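Local coordinates for ABC transporter periplasmic peptide-binding protein (Pseudoalteromonas, PDB 4QFL), which binds dipeptides in the periplasm, here holding Ala-Phe, and probably delivers them to an ABC transporter for uptake into the cell, at residues R111-A115 against D116-F120; A230-K234 against H235-L239. One frame throughout, in Å; residues are numbered along the deposited sequence.

Interaction 1. Residues R111-A115 against D116-F120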
ATOM      1  N   ARG A 111     -12.693 -17.325 -24.889  1.00 28.11           N
ATOM      2  CA  ARG A 111     -13.041 -16.002 -25.391  1.00 25.25           C
ATOM      3  C   ARG A 111     -12.058 -14.961 -24.868  1.00 26.17           C
ATOM      4  O   ARG A 111     -11.288 -15.230 -23.949  1.00 25.14           O
ATOM      5  CB  ARG A 111     -14.471 -15.629 -24.992  1.00 24.96           C
ATOM      6  CG  ARG A 111     -14.699 -15.534 -23.497  1.00 24.98           C
ATOM      7  CD  ARG A 111     -15.821 -14.564 -23.165  1.00 25.40           C
ATOM      8  NE  ARG A 111     -16.049 -14.473 -21.723  1.00 25.37           N
ATOM      9  CZ  ARG A 111     -15.475 -13.569 -20.931  1.00 24.13           C
ATOM     10  NH1 ARG A 111     -14.649 -12.662 -21.436  1.00 23.66           N
ATOM     11  NH2 ARG A 111     -15.747 -13.556 -19.631  1.00 23.06           N
ATOM     12  N   GLU A 112     -12.072 -13.778 -25.468  1.00 24.46           N
ATOM     13  CA  GLU A 112     -11.197 -12.705 -25.026  1.00 24.35           C
ATOM     14  C   GLU A 112     -11.880 -11.811 -23.995  1.00 22.80           C
ATOM     15  O   GLU A 112     -13.096 -11.871 -23.789  1.00 22.33           O
ATOM     16  CB  GLU A 112     -10.709 -11.885 -26.226  1.00 24.85           C
ATOM     17  CG  GLU A 112      -9.923 -12.705 -27.241  1.00 23.69           C
ATOM     18  CD  GLU A 112      -9.297 -11.864 -28.334  1.00 27.49           C
ATOM     19  OE1 GLU A 112      -9.721 -10.704 -28.504  1.00 34.49           O
ATOM     20  OE2 GLU A 112      -8.383 -12.359 -29.026  1.00 28.68           O
ATOM     21  N   PHE A 113     -11.073 -10.983 -23.347  1.00 25.21           N
ATOM     22  CA  PHE A 113     -11.545 -10.002 -22.380  1.00 20.69           C
ATOM     23  C   PHE A 113     -12.683  -9.113 -22.906  1.00 23.38           C
ATOM     24  O   PHE A 113     -12.619  -8.578 -24.021  1.00 21.86           O
ATOM     25  CB  PHE A 113     -10.362  -9.143 -21.918  1.00 21.06           C
ATOM     26  CG  PHE A 113     -10.769  -7.844 -21.330  1.00 19.96           C
ATOM     27  CD1 PHE A 113     -11.453  -7.804 -20.128  1.00 21.75           C
ATOM     28  CD2 PHE A 113     -10.475  -6.657 -21.975  1.00 21.44           C
ATOM     29  CE1 PHE A 113     -11.843  -6.599 -19.580  1.00 21.92           C
ATOM     30  CE2 PHE A 113     -10.860  -5.449 -21.439  1.00 22.06           C
ATOM     31  CZ  PHE A 113     -11.547  -5.419 -20.234  1.00 21.82           C
ATOM     32  N   ASN A 114     -13.734  -8.970 -22.103  1.00 21.47           N
ATOM     33  CA  ASN A 114     -14.839  -8.086 -22.463  1.00 23.65           C
ATOM     34  C   ASN A 114     -15.518  -7.518 -21.232  1.00 22.55           C
ATOM     35  O   ASN A 114     -15.036  -7.702 -20.106  1.00 21.64           O
ATOM     36  CB  ASN A 114     -15.856  -8.794 -23.370  1.00 23.24           C
ATOM     37  CG  ASN A 114     -16.537  -9.959 -22.684  1.00 23.74           C
ATOM     38  OD1 ASN A 114     -16.781  -9.931 -21.479  1.00 21.09           O
ATOM     39  ND2 ASN A 114     -16.841 -11.002 -23.454  1.00 24.54           N
ATOM     40  N   ALA A 115     -16.625  -6.817 -21.455  1.00 22.15           N
ATOM     41  CA  ALA A 115     -17.373  -6.157 -20.386  1.00 21.20           C
ATOM     42  C   ALA A 115     -17.759  -7.087 -19.235  1.00 20.46           C
ATOM     43  O   ALA A 115     -17.845  -6.660 -18.090  1.00 19.80           O
ATOM     44  CB  ALA A 115     -18.615  -5.488 -20.957  1.00 21.17           C
ATOM     45  N   ASP A 116     -18.019  -8.353 -19.549  1.00 22.39           N
ATOM     46  CA  ASP A 116     -18.422  -9.325 -18.540  1.00 20.15           C
ATOM     47  C   ASP A 116     -17.373  -9.497 -17.440  1.00 21.23           C
ATOM     48  O   ASP A 116     -17.713  -9.725 -16.278  1.00 20.33           O
ATOM     49  CB  ASP A 116     -18.711 -10.672 -19.194  1.00 23.12           C
ATOM     50  CG  ASP A 116     -20.006 -10.671 -19.969  1.00 26.94           C
ATOM     51  OD1 ASP A 116     -20.857  -9.802 -19.687  1.00 26.07           O
ATOM     52  OD2 ASP A 116     -20.180 -11.548 -20.843  1.00 30.16           O
ATOM     53  N   ASP A 117     -16.105  -9.396 -17.820  1.00 20.05           N
ATOM     54  CA  ASP A 117     -14.991  -9.532 -16.882  1.00 18.69           C
ATOM     55  C   ASP A 117     -14.904  -8.344 -15.939  1.00 19.56           C
ATOM     56  O   ASP A 117     -14.581  -8.484 -14.756  1.00 19.47           O
ATOM     57  CB  ASP A 117     -13.690  -9.679 -17.656  1.00 19.46           C
ATOM     58  CG  ASP A 117     -13.715 -10.862 -18.600  1.00 21.44           C
ATOM     59  OD1 ASP A 117     -13.910 -11.993 -18.110  1.00 18.84           O
ATOM     60  OD2 ASP A 117     -13.563 -10.656 -19.825  1.00 21.32           O
ATOM     61  N   VAL A 118     -15.205  -7.167 -16.472  1.00 21.83           N
ATOM     62  CA  VAL A 118     -15.201  -5.950 -15.675  1.00 17.77           C
ATOM     63  C   VAL A 118     -16.323  -6.007 -14.659  1.00 18.34           C
ATOM     64  O   VAL A 118     -16.118  -5.753 -13.467  1.00 20.40           O
ATOM     65  CB  VAL A 118     -15.348  -4.712 -16.564  1.00 20.22           C
ATOM     66  CG1 VAL A 118     -15.454  -3.445 -15.727  1.00 19.15           C
ATOM     67  CG2 VAL A 118     -14.168  -4.627 -17.529  1.00 21.48           C
ATOM     68  N   ILE A 119     -17.512  -6.363 -15.132  1.00 20.49           N
ATOM     69  CA  ILE A 119     -18.664  -6.437 -14.259  1.00 19.33           C
ATOM     70  C   ILE A 119     -18.444  -7.487 -13.182  1.00 19.34           C
ATOM     71  O   ILE A 119     -18.773  -7.258 -12.022  1.00 20.42           O
ATOM     72  CB  ILE A 119     -19.960  -6.684 -15.048  1.00 21.76           C
ATOM     73  CG1 ILE A 119     -20.129  -5.580 -16.095  1.00 19.67           C
ATOM     74  CG2 ILE A 119     -21.141  -6.677 -14.114  1.00 16.60           C
ATOM     75  CD1 ILE A 119     -21.070  -5.915 -17.234  1.00 20.38           C
ATOM     76  N   PHE A 120     -17.864  -8.627 -13.546  1.00 18.27           N
ATOM     77  CA  PHE A 120     -17.601  -9.653 -12.544  1.00 18.20           C
ATOM     78  C   PHE A 120     -16.563  -9.234 -11.517  1.00 20.03           C
ATOM     79  O   PHE A 120     -16.774  -9.366 -10.312  1.00 20.20           O
ATOM     80  CB  PHE A 120     -17.119 -10.952 -13.160  1.00 20.90           C
ATOM     81  CG  PHE A 120     -16.541 -11.893 -12.143  1.00 20.27           C
ATOM     82  CD1 PHE A 120     -17.379 -12.672 -11.346  1.00 22.99           C
ATOM     83  CD2 PHE A 120     -15.171 -11.964 -11.939  1.00 19.07           C
ATOM     84  CE1 PHE A 120     -16.854 -13.534 -10.383  1.00 23.52           C
ATOM     85  CE2 PHE A 120     -14.633 -12.823 -10.975  1.00 21.55           C
ATOM     86  CZ  PHE A 120     -15.473 -13.605 -10.194  1.00 19.77           C
TER
HETATM   87  O   HOH W   1     -19.060 -13.117 -22.407  1.00 28.57           O

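Interaction 2. Residues A230-K234 against H235-L239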
ATOM      1  N   ALA A 230       3.401 -14.812 -23.845  1.00 24.18           N
ATOM      2  CA  ALA A 230       3.712 -14.605 -25.264  1.00 25.21           C
ATOM      3  C   ALA A 230       2.629 -13.822 -26.007  1.00 25.82           C
ATOM      4  O   ALA A 230       2.881 -13.255 -27.067  1.00 28.78           O
ATOM      5  CB  ALA A 230       3.968 -15.944 -25.948  1.00 23.71           C
ATOM      6  N   ASP A 231       1.430 -13.790 -25.433  1.00 26.86           N
ATOM      7  CA  ASP A 231       0.269 -13.161 -26.060  1.00 23.17           C
ATOM      8  C   ASP A 231      -0.101 -11.840 -25.420  1.00 23.32           C
ATOM      9  O   ASP A 231      -1.237 -11.398 -25.545  1.00 24.52           O
ATOM     10  CB  ASP A 231      -0.946 -14.082 -25.979  1.00 22.95           C
ATOM     11  CG  ASP A 231      -0.951 -15.136 -27.065  1.00 30.06           C
ATOM     12  OD1 ASP A 231      -0.743 -14.774 -28.249  1.00 34.30           O
ATOM     13  OD2 ASP A 231      -1.155 -16.325 -26.734  1.00 28.01           O
ATOM     14  N   TYR A 232       0.850 -11.210 -24.743  1.00 23.71           N
ATOM     15  CA  TYR A 232       0.564  -9.970 -24.028  1.00 20.77           C
ATOM     16  C   TYR A 232       0.210  -8.804 -24.962  1.00 21.85           C
ATOM     17  O   TYR A 232       0.938  -8.496 -25.896  1.00 23.98           O
ATOM     18  CB  TYR A 232       1.726  -9.596 -23.101  1.00 21.63           C
ATOM     19  CG  TYR A 232       1.412  -8.407 -22.228  1.00 19.96           C
ATOM     20  CD1 TYR A 232       0.266  -8.386 -21.456  1.00 18.79           C
ATOM     21  CD2 TYR A 232       2.256  -7.311 -22.178  1.00 20.89           C
ATOM     22  CE1 TYR A 232      -0.041  -7.307 -20.665  1.00 19.46           C
ATOM     23  CE2 TYR A 232       1.961  -6.220 -21.378  1.00 22.27           C
ATOM     24  CZ  TYR A 232       0.805  -6.228 -20.626  1.00 20.71           C
ATOM     25  OH  TYR A 232       0.486  -5.162 -19.819  1.00 20.55           O
ATOM     26  N   TRP A 233      -0.902  -8.144 -24.686  1.00 22.48           N
ATOM     27  CA  TRP A 233      -1.427  -7.149 -25.604  1.00 21.62           C
ATOM     28  C   TRP A 233      -0.547  -5.929 -25.728  1.00 21.43           C
ATOM     29  O   TRP A 233      -0.367  -5.406 -26.821  1.00 23.22           O
ATOM     30  CB  TRP A 233      -2.811  -6.703 -25.163  1.00 18.56           C
ATOM     31  CG  TRP A 233      -2.824  -6.069 -23.802  1.00 22.48           C
ATOM     32  CD1 TRP A 233      -2.901  -6.719 -22.603  1.00 20.66           C
ATOM     33  CD2 TRP A 233      -2.775  -4.669 -23.494  1.00 20.78           C
ATOM     34  NE1 TRP A 233      -2.898  -5.812 -21.572  1.00 22.01           N
ATOM     35  CE2 TRP A 233      -2.826  -4.546 -22.090  1.00 20.34           C
ATOM     36  CE3 TRP A 233      -2.698  -3.507 -24.266  1.00 23.84           C
ATOM     37  CZ2 TRP A 233      -2.802  -3.318 -21.442  1.00 21.51           C
ATOM     38  CZ3 TRP A 233      -2.672  -2.282 -23.617  1.00 25.06           C
ATOM     39  CH2 TRP A 233      -2.730  -2.199 -22.218  1.00 22.56           C
ATOM     40  N   LYS A 234      -0.023  -5.452 -24.609  1.00 23.22           N
ATOM     41  CA  LYS A 234       0.587  -4.133 -24.588  1.00 21.70           C
ATOM     42  C   LYS A 234       1.928  -4.100 -25.305  1.00 25.73           C
ATOM     43  O   LYS A 234       2.181  -3.208 -26.116  1.00 28.09           O
ATOM     44  CB  LYS A 234       0.736  -3.617 -23.162  1.00 22.13           C
ATOM     45  CG  LYS A 234       1.367  -2.254 -23.092  1.00 24.96           C
ATOM     46  CD  LYS A 234       2.057  -2.029 -21.756  1.00 27.06           C
ATOM     47  CE  LYS A 234       1.136  -1.353 -20.785  1.00 25.39           C
ATOM     48  NZ  LYS A 234      -0.148  -2.095 -20.664  1.00 32.86           N
ATOM     49  N   HIS A 235       2.793  -5.063 -25.003  1.00 23.97           N
ATOM     50  CA  HIS A 235       4.104  -5.109 -25.637  1.00 25.50           C
ATOM     51  C   HIS A 235       4.679  -6.511 -25.667  1.00 24.87           C
ATOM     52  O   HIS A 235       4.151  -7.421 -25.047  1.00 25.41           O
ATOM     53  CB  HIS A 235       5.088  -4.126 -24.974  1.00 27.75           C
ATOM     54  CG  HIS A 235       5.314  -4.360 -23.509  1.00 27.09           C
ATOM     55  ND1 HIS A 235       6.232  -5.272 -23.030  1.00 29.37           N
ATOM     56  CD2 HIS A 235       4.770  -3.769 -22.419  1.00 26.44           C
ATOM     57  CE1 HIS A 235       6.225  -5.250 -21.709  1.00 24.85           C
ATOM     58  NE2 HIS A 235       5.349  -4.345 -21.314  1.00 25.46           N
ATOM     59  N   GLU A 236       5.760  -6.681 -26.420  1.00 26.21           N
ATOM     60  CA  GLU A 236       6.470  -7.942 -26.447  1.00 24.35           C
ATOM     61  C   GLU A 236       7.284  -8.034 -25.168  1.00 23.42           C
ATOM     62  O   GLU A 236       8.201  -7.256 -24.959  1.00 26.06           O
ATOM     63  CB  GLU A 236       7.390  -8.004 -27.666  1.00 26.30           C
ATOM     64  CG  GLU A 236       8.076  -9.341 -27.837  1.00 25.97           C
ATOM     65  CD  GLU A 236       7.093 -10.460 -28.130  1.00 33.08           C
ATOM     66  OE1 GLU A 236       6.117 -10.220 -28.877  1.00 36.49           O
ATOM     67  OE2 GLU A 236       7.290 -11.580 -27.610  1.00 35.05           O
ATOM     68  N   VAL A 237       6.934  -8.975 -24.303  1.00 26.90           N
ATOM     69  CA  VAL A 237       7.632  -9.151 -23.032  1.00 25.05           C
ATOM     70  C   VAL A 237       9.057  -9.674 -23.217  1.00 26.17           C
ATOM     71  O   VAL A 237       9.289 -10.643 -23.933  1.00 25.50           O
ATOM     72  CB  VAL A 237       6.844 -10.090 -22.104  1.00 23.38           C
ATOM     73  CG1 VAL A 237       7.582 -10.293 -20.790  1.00 25.59           C
ATOM     74  CG2 VAL A 237       5.455  -9.526 -21.865  1.00 22.78           C
ATOM     75  N   ALA A 238      10.014  -9.029 -22.564  1.00 26.30           N
ATOM     76  CA  ALA A 238      11.424  -9.357 -22.753  1.00 25.85           C
ATOM     77  C   ALA A 238      11.887 -10.587 -21.962  1.00 27.22           C
ATOM     78  O   ALA A 238      12.445 -11.518 -22.533  1.00 32.33           O
ATOM     79  CB  ALA A 238      12.289  -8.150 -22.436  1.00 25.65           C
ATOM     80  N   LEU A 239      11.659 -10.597 -20.655  1.00 29.01           N
ATOM     81  CA  LEU A 239      12.108 -11.707 -19.810  1.00 29.21           C
ATOM     82  C   LEU A 239      11.374 -13.022 -20.092  1.00 26.23           C
ATOM     83  O   LEU A 239      10.169 -13.025 -20.312  1.00 28.09           O
ATOM     84  CB  LEU A 239      11.954 -11.337 -18.332  1.00 25.62           C
ATOM     85  CG  LEU A 239      13.014 -10.424 -17.732  1.00 25.80           C
ATOM     86  CD1 LEU A 239      12.528  -9.843 -16.419  1.00 24.97           C
ATOM     87  CD2 LEU A 239      14.300 -11.206 -17.540  1.00 29.26           C
TER

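Interaction 1. Residues R111-A115 against D116-F120
Between Asn114 and Asp117 the chain passes from an extended loop into the first turn of helix 115-126, and Asp117 N bonds back to Asn114 O while Ile119 N bonds to Ala115 O at 3.0 Å, the first full turn of helical bonding. Two residues close a capping box over this end. Asn114 is the N-cap: with CG placed between its backbone N and carbonyl carbon (chi1 64°), OD1 turns back over the helix start and accepts from Asp116 N at 2.8 Å, the donor tilted 30° from the amide plane. In return, the carboxylate of Asp117 reaches back, and its OD2 takes the Asn114 N-H at 2.8 Å, nearly in line with the C-O bond. Arg111 completes the grip. Its chain runs extended from CG to NE and presents the guanidinium end-on, NH1 to Asp117 OD2 at 2.8 Å in an almost straight bond (174°) on the syn side, and NH2 to OD1 at 2.9 Å from above the carboxylate plane. OD2 thus serves two donors. NH1 also donates to Glu112 O, which helps fix the rotation of the guanidinium. The paired arginine and the helix N-terminus would both be expected to favour the charged form of Asp117. A water joins Asn114 ND2 to Asp116 OD2, whereas OD1 of Asp116 forms a salt bridge with Arg157. On the apolar side, the edge of the Phe113 ring meets Val118, CE1 to CG2 at 3.7 Å. Asp117 OD1 has a further donor in Lys188 N, at the start of helix 188-196, while Val118 and Ile119 rest on Val163 of strand 162-167 and Phe113 and Val118 on Leu95 of strand 90-95, both in the four-stranded antiparallel sheet that the helix packs against.

Interaction 2. Residues A230-K234 against H235-L239
The connection between antiparallel neighbours 223-228 and 241-246 is a long loop that folds back on itself, and a T-shaped aromatic pair, Tyr232 with His235, joins the two limbs of its bend. The tyrosine supplies the edge and the histidine the face: the planes stand at 87° with centroids 5.3 Å apart, and Tyr232 CE2 lies over the imidazole toward its rim, 3.9 Å from His235 CD2. The imidazole reaches this place because His235 CG stands between its own backbone N and carbonyl carbon (chi1 59°), a torsion that brings one face of the ring against the phenol edge. The same phenol edge also meets backbone: His235 O sits near the ring plane, 3.4 Å from Tyr232 CD2. The backbone N of Lys234 lies over the centre of one Tyr232 face, as the chain wraps round the ring. Beyond the histidine, Val237 turns inward and its CG2 packs against both CB and CD2 of Tyr232, so the phenol is held by apolar contact as well as by the imidazole. Val237 in turn rests on Tyr213 of strand 213-219.

The polar ends of this bend look toward another part of the chain. Tyr232 OH and Trp233 NE1 are hydrogen-bonded to the two carboxylate oxygens of Asp62, and Lys234 NZ makes a salt bridge with Glu77. That amine also donates to Tyr232 OH at 3.2 Å, which the bends late in the lysine chain make possible. Whereas the tyrosine comes over the face of the imidazole, the aliphatic part of Lys234 runs past its edge, with Lys234 CD 3.3 Å from His235 CD2.

Interaction 1 comes first along the chain and interaction 2 follows more than a hundred residues later; their centres are 20 Å apart and their nearest atoms about 8 Å, without touching. Both lie on the same side of the chain's centre, each about 26 Å from it. They serve different elements: 111-120 starts the helix lying on the four-stranded antiparallel sheet, whereas 230-239 links strands 223-228 and 241-246 of the mixed set. Lys100 gives a tenuous connection, touching Glu112 and forming a long, weak ion pair with Asp231. None of their residues is among those that contact the bound Ala-Phe, so both belong to the framework of the fold away from the peptide.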